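Local coordinates for protein NAD-dependent aldehyde dehydrogenase (Sinorhizobium meliloti, PDB 3U4J) that probably oxidises aldehydes with NAD or NADP as acceptor, as other members of the aldehyde dehydrogenase family do, and binds a calcium ion in the crystal, at residues A[21-26]-A[203-208]; A[29-34]-A[207-212]; A[54-59]-A[223-228]. All coordinates share one frame; numbering follows the deposited sequence.

Contact 1 (A[21-26]-A[203-208])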
ATOM      1  N   SER A  21      16.373 -42.498 -14.523  1.00 14.02           N
ATOM      2  CA  SER A  21      16.479 -41.576 -13.408  1.00 14.18           C
ATOM      3  C   SER A  21      15.794 -42.103 -12.151  1.00 14.22           C
ATOM      4  O   SER A  21      14.587 -42.341 -12.143  1.00 13.91           O
ATOM      5  CB  SER A  21      15.907 -40.211 -13.799  1.00 14.45           C
ATOM      6  OG  SER A  21      16.736 -39.580 -14.731  1.00 13.92           O
ATOM      7  N   ARG A  22      16.565 -42.282 -11.085  1.00 14.10           N
ATOM      8  CA  ARG A  22      16.015 -42.751  -9.804  1.00 15.65           C
ATOM      9  C   ARG A  22      16.157 -41.597  -8.829  1.00 15.11           C
ATOM     10  O   ARG A  22      17.260 -41.080  -8.642  1.00 15.20           O
ATOM     11  CB  ARG A  22      16.744 -44.003  -9.277  1.00 16.98           C
ATOM     12  CG  ARG A  22      16.244 -44.526  -7.871  1.00 22.45           C
ATOM     13  CD  ARG A  22      17.413 -44.602  -6.851  1.00 30.18           C
ATOM     14  NE  ARG A  22      17.035 -45.060  -5.500  1.00 34.77           N
ATOM     15  CZ  ARG A  22      17.825 -44.976  -4.423  1.00 36.12           C
ATOM     16  NH1 ARG A  22      19.043 -44.435  -4.505  1.00 37.81           N
ATOM     17  NH2 ARG A  22      17.400 -45.426  -3.254  1.00 35.21           N
ATOM     18  N   TYR A  23      15.042 -41.168  -8.245  1.00 13.07           N
ATOM     19  CA  TYR A  23      15.045 -40.011  -7.354  1.00 11.98           C
ATOM     20  C   TYR A  23      14.696 -40.410  -5.941  1.00 12.41           C
ATOM     21  O   TYR A  23      14.021 -41.415  -5.728  1.00 12.19           O
ATOM     22  CB  TYR A  23      13.999 -38.981  -7.778  1.00 12.17           C
ATOM     23  CG  TYR A  23      14.151 -38.424  -9.175  1.00 10.07           C
ATOM     24  CD1 TYR A  23      14.815 -37.214  -9.401  1.00 10.57           C
ATOM     25  CD2 TYR A  23      13.580 -39.088 -10.257  1.00 10.10           C
ATOM     26  CE1 TYR A  23      14.946 -36.694 -10.707  1.00 11.45           C
ATOM     27  CE2 TYR A  23      13.689 -38.583 -11.552  1.00 10.90           C
ATOM     28  CZ  TYR A  23      14.384 -37.384 -11.759  1.00 10.94           C
ATOM     29  OH  TYR A  23      14.485 -36.916 -13.027  1.00 11.66           O
ATOM     30  N   GLN A  24      15.130 -39.593  -4.984  1.00 11.70           N
ATOM     31  CA  GLN A  24      14.789 -39.793  -3.587  1.00 11.56           C
ATOM     32  C   GLN A  24      14.003 -38.609  -3.017  1.00 11.54           C
ATOM     33  O   GLN A  24      14.139 -37.459  -3.493  1.00 11.43           O
ATOM     34  CB  GLN A  24      16.061 -40.014  -2.774  1.00 11.29           C
ATOM     35  CG  GLN A  24      16.733 -41.395  -3.004  1.00 12.43           C
ATOM     36  CD  GLN A  24      17.947 -41.550  -2.122  1.00 15.73           C
ATOM     37  OE1 GLN A  24      18.938 -40.817  -2.269  1.00 15.32           O
ATOM     38  NE2 GLN A  24      17.866 -42.469  -1.166  1.00 14.16           N
HETATM   39  N   MSE A  25      13.200 -38.887  -1.991  1.00 10.62           N
HETATM   40  CA  MSE A  25      12.550 -37.826  -1.230  1.00 10.00           C
HETATM   41  C   MSE A  25      13.604 -36.979  -0.550  1.00  9.63           C
HETATM   42  O   MSE A  25      14.768 -37.385  -0.455  1.00  8.82           O
HETATM   43  CB  MSE A  25      11.561 -38.406  -0.221  1.00 10.74           C
HETATM   44  CG  MSE A  25      10.401 -39.127  -0.905  1.00 13.60           C
HETATM   45 SE   MSE A  25       9.062 -39.648   0.443  1.00 27.62          SE
HETATM   46  CE  MSE A  25       9.845 -41.274   1.137  1.00 20.83           C
ATOM     47  N   LEU A  26      13.229 -35.793  -0.101  1.00  9.40           N
ATOM     48  CA  LEU A  26      14.201 -34.980   0.596  1.00 10.55           C
ATOM     49  C   LEU A  26      13.556 -34.444   1.849  1.00 10.60           C
ATOM     50  O   LEU A  26      12.640 -33.656   1.786  1.00 10.13           O
ATOM     51  CB  LEU A  26      14.762 -33.902  -0.344  1.00 11.13           C
ATOM     52  CG  LEU A  26      15.715 -32.748   0.033  1.00 14.78           C
ATOM     53  CD1 LEU A  26      16.300 -32.736   1.404  1.00 15.18           C
ATOM     54  CD2 LEU A  26      16.771 -32.537  -1.077  1.00 16.06           C
ATOM     55  N   THR A 203      11.199 -33.020 -11.527  1.00 10.37           N
ATOM     56  CA  THR A 203      11.658 -31.615 -11.378  1.00 11.01           C
ATOM     57  C   THR A 203      11.448 -31.045  -9.968  1.00 10.26           C
ATOM     58  O   THR A 203      12.224 -30.181  -9.537  1.00 10.65           O
ATOM     59  CB  THR A 203      11.113 -30.642 -12.466  1.00 10.81           C
ATOM     60  OG1 THR A 203       9.701 -30.597 -12.388  1.00 13.22           O
ATOM     61  CG2 THR A 203      11.547 -31.080 -13.829  1.00 10.84           C
ATOM     62  N   SER A 204      10.440 -31.536  -9.237  1.00  8.88           N
ATOM     63  CA  SER A 204      10.175 -31.044  -7.881  1.00  8.71           C
ATOM     64  C   SER A 204      11.201 -31.505  -6.848  1.00  8.89           C
ATOM     65  O   SER A 204      11.526 -30.780  -5.924  1.00  9.03           O
ATOM     66  CB  SER A 204       8.754 -31.437  -7.432  1.00  9.05           C
ATOM     67  OG  SER A 204       7.824 -30.812  -8.325  1.00 10.85           O
ATOM     68  N   ILE A 205      11.691 -32.726  -7.007  1.00  9.55           N
ATOM     69  CA  ILE A 205      12.739 -33.246  -6.157  1.00  8.66           C
ATOM     70  C   ILE A 205      14.017 -32.487  -6.516  1.00  9.10           C
ATOM     71  O   ILE A 205      14.758 -32.044  -5.627  1.00  8.36           O
ATOM     72  CB  ILE A 205      12.915 -34.784  -6.393  1.00  9.48           C
ATOM     73  CG1 ILE A 205      11.805 -35.556  -5.665  1.00  9.44           C
ATOM     74  CG2 ILE A 205      14.297 -35.249  -5.956  1.00  5.47           C
ATOM     75  CD1 ILE A 205      11.649 -37.008  -6.161  1.00  8.26           C
ATOM     76  N   ARG A 206      14.269 -32.320  -7.810  1.00  9.05           N
ATOM     77  CA  ARG A 206      15.425 -31.506  -8.211  1.00  9.49           C
ATOM     78  C   ARG A 206      15.355 -30.087  -7.630  1.00  9.01           C
ATOM     79  O   ARG A 206      16.371 -29.549  -7.193  1.00  8.48           O
ATOM     80  CB  ARG A 206      15.656 -31.457  -9.749  1.00  9.18           C
ATOM     81  CG  ARG A 206      16.110 -32.766 -10.394  1.00 11.88           C
ATOM     82  CD  ARG A 206      17.489 -33.236  -9.940  1.00 15.05           C
ATOM     83  NE  ARG A 206      18.563 -32.404 -10.495  1.00 15.93           N
ATOM     84  CZ  ARG A 206      19.452 -31.722  -9.766  1.00 16.74           C
ATOM     85  NH1 ARG A 206      19.422 -31.768  -8.441  1.00 14.97           N
ATOM     86  NH2 ARG A 206      20.392 -30.998 -10.368  1.00 16.43           N
ATOM     87  N   LEU A 207      14.163 -29.491  -7.600  1.00  9.23           N
ATOM     88  CA  LEU A 207      14.040 -28.120  -7.061  1.00  8.72           C
ATOM     89  C   LEU A 207      14.425 -28.092  -5.579  1.00  8.65           C
ATOM     90  O   LEU A 207      15.124 -27.169  -5.139  1.00  8.25           O
ATOM     91  CB  LEU A 207      12.618 -27.571  -7.261  1.00  8.22           C
ATOM     92  CG  LEU A 207      12.273 -26.148  -6.862  1.00  8.69           C
ATOM     93  CD1 LEU A 207      13.217 -25.119  -7.531  1.00 11.85           C
ATOM     94  CD2 LEU A 207      10.808 -25.842  -7.242  1.00  9.92           C
ATOM     95  N   ALA A 208      13.980 -29.104  -4.819  1.00  8.05           N
ATOM     96  CA  ALA A 208      14.344 -29.197  -3.394  1.00  8.28           C
ATOM     97  C   ALA A 208      15.851 -29.413  -3.240  1.00  7.81           C
ATOM     98  O   ALA A 208      16.459 -28.924  -2.281  1.00  8.69           O
ATOM     99  CB  ALA A 208      13.581 -30.321  -2.700  1.00  7.98           C
TER

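Contact 2 (A[29-34]-A[207-212])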
ATOM      1  N   GLY A  29      16.830 -32.116   5.031  1.00 10.68           N
ATOM      2  CA  GLY A  29      18.106 -31.946   4.353  1.00 10.82           C
ATOM      3  C   GLY A  29      18.733 -33.207   3.821  1.00 10.83           C
ATOM      4  O   GLY A  29      19.812 -33.118   3.221  1.00 10.21           O
ATOM      5  N   LYS A  30      18.076 -34.370   4.034  1.00 11.08           N
ATOM      6  CA  LYS A  30      18.614 -35.696   3.624  1.00 12.01           C
ATOM      7  C   LYS A  30      17.796 -36.313   2.508  1.00 11.72           C
ATOM      8  O   LYS A  30      16.577 -36.304   2.556  1.00 11.09           O
ATOM      9  CB  LYS A  30      18.621 -36.727   4.778  1.00 13.08           C
ATOM     10  CG  LYS A  30      19.222 -36.297   6.099  1.00 18.29           C
ATOM     11  CD  LYS A  30      20.731 -36.311   6.111  1.00 25.59           C
ATOM     12  CE  LYS A  30      21.240 -35.945   7.519  1.00 30.07           C
ATOM     13  NZ  LYS A  30      22.314 -34.905   7.441  1.00 33.81           N
ATOM     14  N   SER A  31      18.471 -36.886   1.521  1.00 12.38           N
ATOM     15  CA  SER A  31      17.791 -37.664   0.496  1.00 13.41           C
ATOM     16  C   SER A  31      17.470 -39.067   1.046  1.00 13.69           C
ATOM     17  O   SER A  31      18.353 -39.773   1.540  1.00 13.91           O
ATOM     18  CB  SER A  31      18.641 -37.744  -0.762  1.00 13.88           C
ATOM     19  OG  SER A  31      18.824 -36.447  -1.337  1.00 15.24           O
ATOM     20  N   VAL A  32      16.206 -39.460   0.987  1.00 12.91           N
ATOM     21  CA  VAL A  32      15.769 -40.677   1.670  1.00 13.06           C
ATOM     22  C   VAL A  32      14.796 -41.470   0.804  1.00 13.29           C
ATOM     23  O   VAL A  32      14.099 -40.897  -0.037  1.00 12.56           O
ATOM     24  CB  VAL A  32      15.109 -40.411   3.060  1.00 11.86           C
ATOM     25  CG1 VAL A  32      16.116 -39.893   4.059  1.00 13.08           C
ATOM     26  CG2 VAL A  32      13.918 -39.454   2.962  1.00 13.74           C
ATOM     27  N   ASP A  33      14.765 -42.786   1.028  1.00 13.41           N
ATOM     28  CA  ASP A  33      13.781 -43.663   0.418  1.00 14.08           C
ATOM     29  C   ASP A  33      12.550 -43.670   1.306  1.00 13.56           C
ATOM     30  O   ASP A  33      12.580 -43.151   2.418  1.00 13.26           O
ATOM     31  CB  ASP A  33      14.334 -45.091   0.338  1.00 15.83           C
ATOM     32  CG  ASP A  33      15.566 -45.197  -0.548  1.00 18.29           C
ATOM     33  OD1 ASP A  33      15.577 -44.602  -1.640  1.00 19.03           O
ATOM     34  OD2 ASP A  33      16.525 -45.881  -0.134  1.00 22.51           O
ATOM     35  N   ALA A  34      11.457 -44.247   0.816  1.00 13.59           N
ATOM     36  CA  ALA A  34      10.377 -44.627   1.712  1.00 13.82           C
ATOM     37  C   ALA A  34      10.905 -45.694   2.664  1.00 13.68           C
ATOM     38  O   ALA A  34      11.743 -46.523   2.282  1.00 13.03           O
ATOM     39  CB  ALA A  34       9.202 -45.161   0.941  1.00 14.20           C
ATOM     40  N   LEU A 207      14.163 -29.491  -7.600  1.00  9.23           N
ATOM     41  CA  LEU A 207      14.040 -28.120  -7.061  1.00  8.72           C
ATOM     42  C   LEU A 207      14.425 -28.092  -5.579  1.00  8.65           C
ATOM     43  O   LEU A 207      15.124 -27.169  -5.139  1.00  8.25           O
ATOM     44  CB  LEU A 207      12.618 -27.571  -7.261  1.00  8.22           C
ATOM     45  CG  LEU A 207      12.273 -26.148  -6.862  1.00  8.69           C
ATOM     46  CD1 LEU A 207      13.217 -25.119  -7.531  1.00 11.85           C
ATOM     47  CD2 LEU A 207      10.808 -25.842  -7.242  1.00  9.92           C
ATOM     48  N   ALA A 208      13.980 -29.104  -4.819  1.00  8.05           N
ATOM     49  CA  ALA A 208      14.344 -29.197  -3.394  1.00  8.28           C
ATOM     50  C   ALA A 208      15.851 -29.413  -3.240  1.00  7.81           C
ATOM     51  O   ALA A 208      16.459 -28.924  -2.281  1.00  8.69           O
ATOM     52  CB  ALA A 208      13.581 -30.321  -2.700  1.00  7.98           C
ATOM     53  N   GLU A 209      16.429 -30.160  -4.172  1.00  8.16           N
ATOM     54  CA  GLU A 209      17.874 -30.412  -4.158  1.00  9.26           C
ATOM     55  C   GLU A 209      18.646 -29.134  -4.482  1.00  9.22           C
ATOM     56  O   GLU A 209      19.695 -28.870  -3.894  1.00  9.75           O
ATOM     57  CB  GLU A 209      18.241 -31.576  -5.095  1.00  9.61           C
ATOM     58  CG  GLU A 209      17.633 -32.919  -4.611  1.00 10.68           C
ATOM     59  CD  GLU A 209      17.883 -34.083  -5.573  1.00 15.04           C
ATOM     60  OE1 GLU A 209      18.254 -33.856  -6.749  1.00 18.52           O
ATOM     61  OE2 GLU A 209      17.681 -35.245  -5.168  1.00 16.80           O
ATOM     62  N   LEU A 210      18.116 -28.328  -5.397  1.00  9.15           N
ATOM     63  CA  LEU A 210      18.722 -26.999  -5.661  1.00  9.46           C
ATOM     64  C   LEU A 210      18.647 -26.077  -4.444  1.00  8.98           C
ATOM     65  O   LEU A 210      19.619 -25.370  -4.141  1.00  9.01           O
ATOM     66  CB  LEU A 210      18.105 -26.328  -6.885  1.00  8.92           C
ATOM     67  CG  LEU A 210      18.222 -27.120  -8.192  1.00 11.23           C
ATOM     68  CD1 LEU A 210      17.670 -26.313  -9.364  1.00 11.50           C
ATOM     69  CD2 LEU A 210      19.651 -27.533  -8.456  1.00 12.07           C
ATOM     70  N   ALA A 211      17.513 -26.074  -3.740  1.00  8.44           N
ATOM     71  CA  ALA A 211      17.421 -25.312  -2.487  1.00  8.87           C
ATOM     72  C   ALA A 211      18.483 -25.766  -1.477  1.00  8.71           C
ATOM     73  O   ALA A 211      19.136 -24.936  -0.796  1.00  9.41           O
ATOM     74  CB  ALA A 211      15.979 -25.406  -1.860  1.00  8.15           C
ATOM     75  N   ARG A 212      18.676 -27.075  -1.377  1.00  8.61           N
ATOM     76  CA  ARG A 212      19.729 -27.601  -0.476  1.00  9.17           C
ATOM     77  C   ARG A 212      21.101 -27.126  -0.970  1.00  9.83           C
ATOM     78  O   ARG A 212      21.935 -26.663  -0.191  1.00  9.20           O
ATOM     79  CB  ARG A 212      19.690 -29.138  -0.435  1.00  9.08           C
ATOM     80  CG  ARG A 212      20.718 -29.753   0.509  1.00  9.95           C
ATOM     81  CD  ARG A 212      20.514 -31.268   0.650  1.00  8.83           C
ATOM     82  NE  ARG A 212      20.585 -32.006  -0.619  1.00 11.50           N
ATOM     83  CZ  ARG A 212      20.196 -33.278  -0.747  1.00 11.46           C
ATOM     84  NH1 ARG A 212      19.719 -33.934   0.320  1.00 11.44           N
ATOM     85  NH2 ARG A 212      20.274 -33.890  -1.924  1.00  8.25           N
TER
HETATM   86  O   HOH W   1      16.498 -35.891  -2.833  1.00 14.46           O

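Contact 3 (A[54-59]-A[223-228])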
ATOM      1  N   THR A  54      11.751 -42.822 -11.502  1.00 12.06           N
ATOM      2  CA  THR A  54      11.175 -43.536 -10.362  1.00 12.26           C
ATOM      3  C   THR A  54      11.492 -42.843  -9.061  1.00 11.67           C
ATOM      4  O   THR A  54      12.573 -42.280  -8.883  1.00 10.61           O
ATOM      5  CB  THR A  54      11.474 -45.109 -10.314  1.00 13.84           C
ATOM      6  OG1 THR A  54      12.060 -45.519  -9.061  1.00 19.58           O
ATOM      7  CG2 THR A  54      12.203 -45.647 -11.518  1.00  9.36           C
ATOM      8  N   TRP A  55      10.502 -42.834  -8.175  1.00 10.47           N
ATOM      9  CA  TRP A  55      10.614 -42.151  -6.905  1.00 10.36           C
ATOM     10  C   TRP A  55       9.870 -42.953  -5.855  1.00 10.54           C
ATOM     11  O   TRP A  55       9.055 -43.817  -6.211  1.00  9.80           O
ATOM     12  CB  TRP A  55      10.024 -40.713  -6.991  1.00  9.77           C
ATOM     13  CG  TRP A  55       8.899 -40.602  -7.951  1.00  8.68           C
ATOM     14  CD1 TRP A  55       7.609 -40.976  -7.743  1.00 10.69           C
ATOM     15  CD2 TRP A  55       8.968 -40.126  -9.290  1.00  8.71           C
ATOM     16  NE1 TRP A  55       6.867 -40.766  -8.859  1.00  9.19           N
ATOM     17  CE2 TRP A  55       7.673 -40.229  -9.830  1.00  9.79           C
ATOM     18  CE3 TRP A  55      10.001 -39.619 -10.088  1.00  7.49           C
ATOM     19  CZ2 TRP A  55       7.370 -39.842 -11.128  1.00  7.21           C
ATOM     20  CZ3 TRP A  55       9.700 -39.212 -11.388  1.00  8.94           C
ATOM     21  CH2 TRP A  55       8.396 -39.329 -11.893  1.00 10.11           C
ATOM     22  N   PRO A  56      10.085 -42.633  -4.568  1.00  9.77           N
ATOM     23  CA  PRO A  56       9.473 -43.441  -3.534  1.00 10.63           C
ATOM     24  C   PRO A  56       7.959 -43.360  -3.537  1.00 12.25           C
ATOM     25  O   PRO A  56       7.359 -42.357  -4.008  1.00 10.97           O
ATOM     26  CB  PRO A  56      10.022 -42.838  -2.234  1.00 10.63           C
ATOM     27  CG  PRO A  56      11.343 -42.274  -2.623  1.00  9.72           C
ATOM     28  CD  PRO A  56      11.056 -41.678  -4.000  1.00 11.05           C
ATOM     29  N   GLU A  57       7.352 -44.430  -3.030  1.00 11.46           N
ATOM     30  CA  GLU A  57       5.938 -44.429  -2.752  1.00 12.92           C
ATOM     31  C   GLU A  57       5.842 -44.195  -1.261  1.00 13.06           C
ATOM     32  O   GLU A  57       6.039 -45.134  -0.482  1.00 12.18           O
ATOM     33  CB  GLU A  57       5.321 -45.782  -3.134  1.00 13.44           C
ATOM     34  CG  GLU A  57       3.851 -45.897  -2.735  1.00 13.91           C
ATOM     35  CD  GLU A  57       3.244 -47.299  -2.983  1.00 19.04           C
ATOM     36  OE1 GLU A  57       3.932 -48.221  -3.504  1.00 16.89           O
ATOM     37  OE2 GLU A  57       2.059 -47.458  -2.625  1.00 18.71           O
ATOM     38  N   ALA A  58       5.559 -42.956  -0.847  1.00 12.05           N
ATOM     39  CA  ALA A  58       5.587 -42.643   0.583  1.00 12.45           C
ATOM     40  C   ALA A  58       4.414 -43.285   1.321  1.00 12.86           C
ATOM     41  O   ALA A  58       3.302 -43.354   0.798  1.00 12.07           O
ATOM     42  CB  ALA A  58       5.599 -41.119   0.836  1.00 13.25           C
ATOM     43  N   SER A  59       4.702 -43.742   2.535  1.00 12.50           N
ATOM     44  CA  SER A  59       3.692 -44.158   3.492  1.00 12.86           C
ATOM     45  C   SER A  59       3.241 -42.914   4.268  1.00 12.88           C
ATOM     46  O   SER A  59       3.933 -41.880   4.256  1.00 11.88           O
ATOM     47  CB  SER A  59       4.329 -45.158   4.480  1.00 12.51           C
ATOM     48  OG  SER A  59       5.085 -44.426   5.436  1.00 10.39           O
ATOM     49  N   VAL A 223      10.504 -32.548   0.298  1.00  8.24           N
ATOM     50  CA  VAL A 223       9.652 -33.069  -0.766  1.00  9.55           C
ATOM     51  C   VAL A 223       9.354 -34.544  -0.494  1.00  9.61           C
ATOM     52  O   VAL A 223      10.270 -35.309  -0.208  1.00  8.53           O
ATOM     53  CB  VAL A 223      10.303 -32.948  -2.160  1.00  9.99           C
ATOM     54  CG1 VAL A 223       9.370 -33.446  -3.273  1.00  8.89           C
ATOM     55  CG2 VAL A 223      10.588 -31.512  -2.452  1.00 14.88           C
ATOM     56  N   VAL A 224       8.081 -34.918  -0.652  1.00  9.55           N
ATOM     57  CA  VAL A 224       7.642 -36.301  -0.514  1.00 10.06           C
ATOM     58  C   VAL A 224       6.915 -36.690  -1.800  1.00 10.25           C
ATOM     59  O   VAL A 224       6.340 -35.835  -2.484  1.00 10.47           O
ATOM     60  CB  VAL A 224       6.749 -36.511   0.745  1.00 10.09           C
ATOM     61  CG1 VAL A 224       7.560 -36.301   2.013  1.00 11.68           C
ATOM     62  CG2 VAL A 224       5.530 -35.573   0.735  1.00 10.43           C
ATOM     63  N   THR A 225       6.970 -37.974  -2.137  1.00 10.43           N
ATOM     64  CA  THR A 225       6.381 -38.473  -3.368  1.00 10.20           C
ATOM     65  C   THR A 225       5.506 -39.693  -3.057  1.00 11.10           C
ATOM     66  O   THR A 225       5.694 -40.386  -2.035  1.00 10.02           O
ATOM     67  CB  THR A 225       7.465 -38.838  -4.411  1.00 10.70           C
ATOM     68  OG1 THR A 225       8.358 -39.831  -3.864  1.00 11.90           O
ATOM     69  CG2 THR A 225       8.290 -37.581  -4.798  1.00 10.48           C
ATOM     70  N   GLY A 226       4.557 -39.959  -3.935  1.00 10.95           N
ATOM     71  CA  GLY A 226       3.627 -41.036  -3.673  1.00 12.23           C
ATOM     72  C   GLY A 226       2.317 -40.827  -4.399  1.00 13.14           C
ATOM     73  O   GLY A 226       2.182 -39.909  -5.243  1.00 12.20           O
ATOM     74  N   TYR A 227       1.334 -41.663  -4.067  1.00 13.16           N
ATOM     75  CA  TYR A 227       0.024 -41.489  -4.679  1.00 14.32           C
ATOM     76  C   TYR A 227      -0.703 -40.308  -4.044  1.00 13.89           C
ATOM     77  O   TYR A 227      -0.156 -39.660  -3.123  1.00 13.29           O
ATOM     78  CB  TYR A 227      -0.770 -42.800  -4.610  1.00 14.63           C
ATOM     79  CG  TYR A 227      -0.142 -43.867  -5.456  1.00 14.84           C
ATOM     80  CD1 TYR A 227      -0.191 -43.794  -6.846  1.00 15.95           C
ATOM     81  CD2 TYR A 227       0.514 -44.953  -4.873  1.00 16.49           C
ATOM     82  CE1 TYR A 227       0.401 -44.785  -7.638  1.00 17.82           C
ATOM     83  CE2 TYR A 227       1.108 -45.947  -5.660  1.00 17.23           C
ATOM     84  CZ  TYR A 227       1.038 -45.857  -7.033  1.00 19.41           C
ATOM     85  OH  TYR A 227       1.608 -46.834  -7.833  1.00 22.19           O
ATOM     86  N   GLY A 228      -1.914 -40.012  -4.525  1.00 14.59           N
ATOM     87  CA  GLY A 228      -2.697 -38.898  -3.965  1.00 16.36           C
ATOM     88  C   GLY A 228      -2.857 -39.036  -2.451  1.00 18.19           C
ATOM     89  O   GLY A 228      -2.654 -38.083  -1.688  1.00 18.28           O
TER
HETATM   90  O   HOH W   2       2.029 -43.125  -1.487  1.00 15.01           O

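Contact 1 (A[21-26]-A[203-208])
The Tyr23 ring meets Arg206 at its edge: Arg206 CG lies near the ring plane, 4.1 Å from Tyr23 CE1. The two side chains run at about a right angle to each other, although ring and guanidinium planes differ by only 23°; the aliphatic root of the arginine makes the touch, and its charged end turns elsewhere, NE to Glu104 and NH1 to Glu209. Ile205 CG2 approaches the ring obliquely, 4.0 Å from Tyr23 CD1. Nearer the backbone the packing closes up, with Ile205 CD1 3.5 Å from Tyr23 CB. The methyls also gather around a backbone oxygen: Ile205 CG2 comes within 3.3 Å of Gln24 O, a van der Waals contact; no hydrogen bond links the two segments. Having CG1 anti to the carbonyl carbon (chi1 -78°) and CG2 beside that carbon lets both branches of Ile205 reach this peptide. The helix carrying these residues, 202-214, connects the parallel strands 191-195 and 221-223, a beta-alpha-beta crossover as found in the Rossmann-type domain of this family. Segment 21-26 is laid across this unit, and the backbone of Leu26 is hydrogen-bonded to Val223 of its second strand. Ala208, one helical turn on from Ile205, meets Leu26: CD2 of Leu26 is 3.8 Å from Ala208 O and 4.2 Å from Ala208 CB. Ala208 also touches Val223, and Ile205 touches both Val223 and Thr225, so the two helix residues touch segment 21-26 and also strand 221-223 or the loop after it. Tyr23 also touches Ile108 and Glu112 of helix 102-113.

Contact 2 (A[29-34]-A[207-212])
The antiparallel hairpin of strands 25-27 and 30-32 meets helix 202-214 through Gly29 of its turn and Ser31 of its second strand, both gripped by Arg212. Arg212 NH1 donates to Gly29 O at 3.0 Å with an N-H...O angle of 161°, approaching from above the carbonyl plane and not along a lone pair. The same nitrogen also donates to Ser31 OG at 3.1 Å, a more bent bond of 142°. NH2 completes an end-on grip on that single hydroxyl, with Arg212 NH2 3.0 Å from Ser31 OG. All three bonds leave close to the guanidinium plane, and together they should limit swinging of the group about the CG-CD and CD-NE bonds. The arginine gets there by running straight out from the helix, CG anti to the backbone N. This extended first part brings CD to the same carbonyl, Arg212 CD 3.2 Å from Gly29 O, and the bend at chi3 (58°) then turns the guanidinium to Gly29 and Ser31. Strand 30-32 and the helix segment run nearly antiparallel, their axes 10.6 Å apart at closest, so long polar side chains span the gap in place of close backbone packing. A second, indirect connection uses water 1, which lies 2.8 Å from Ser31 OG and donates to Glu209 OE2 at 2.7 Å. The other carboxylate oxygen, OE1, is engaged in a salt bridge with Arg206 one turn earlier in the helix. Glu209 and Arg212 also touch Leu26 of strand 25-27.

Contact 3 (A[54-59]-A[223-228])
Thr225 OG1 donates to Pro56 O at 2.7 Å; chi1 of 58° puts the hydroxyl between the backbone N and the carbonyl carbon, which points it at the Pro56 carbonyl. It also lies 3.3 Å from Pro56 CD. A second bond runs the opposite way, from segment 54-59: Ala58 N donates to Thr225 O at 2.8 Å, bent to 144°. These two bonds hold segments 54-59 and 223-228 together at Thr225; the segments cross steeply and come closest, CA to CA, at Glu57 and Gly226. Trp55 crosses Thr225 at about a right angle, Trp55 CD1 lying 4.0 Å from Thr225 CB; its indole NE1 is held by Glu198 O. Next along, Gly226 faces Ala58 without a side chain. A CB there would stand only 3.1 Å from Ala58 N, and backbone angles of this kind would jam it against the preceding carbonyl. Glu57 reaches past the backbone in an extended chain to the edge of the Tyr227 ring, with Glu57 OE2 3.5 Å from Tyr227 CE2 and the carboxylate nearly perpendicular to the ring (84°). Its other oxygen, OE1, is hydrogen-bonded to Ser38 OG. Replacing Glu57 by an alanine would probably leave Ser38 OG without this acceptor and the Tyr227 ring edge without its neighbour. Water 2 bridges the backbones, donating to Ala58 O and accepting from Tyr227 N at 3.0 Å. Further out, Lys195 NZ bonds Gly226 O, and Ser59 caps the helix starting at 60. The glycine-containing turn from strand 221-223 to helix 231-237 is a strand-turn-helix consistent with the Rossmann-type cofactor domain of aldehyde dehydrogenases.

From the N terminus, segments 21-26, 29-34 and 54-59 come first, and their partners on helix 202-214 and the loop after strand 221-223 follow well over a hundred residues later. Contact 1 closes a loop of 176 residues and contact 2 one of 172; they end on overlapping parts of the helix, sharing Leu207 and Ala208, and begin on neighbouring strands of the hairpin. Contact 3 closes its loop of 163 residues further along, so it crosses both. Backbone bonds join the contacts: Met25 with Val32, Tyr23 with Thr54, Leu26 with Val223. The hairpin and strand 51-56 are thereby tied onto one beta-alpha-beta unit.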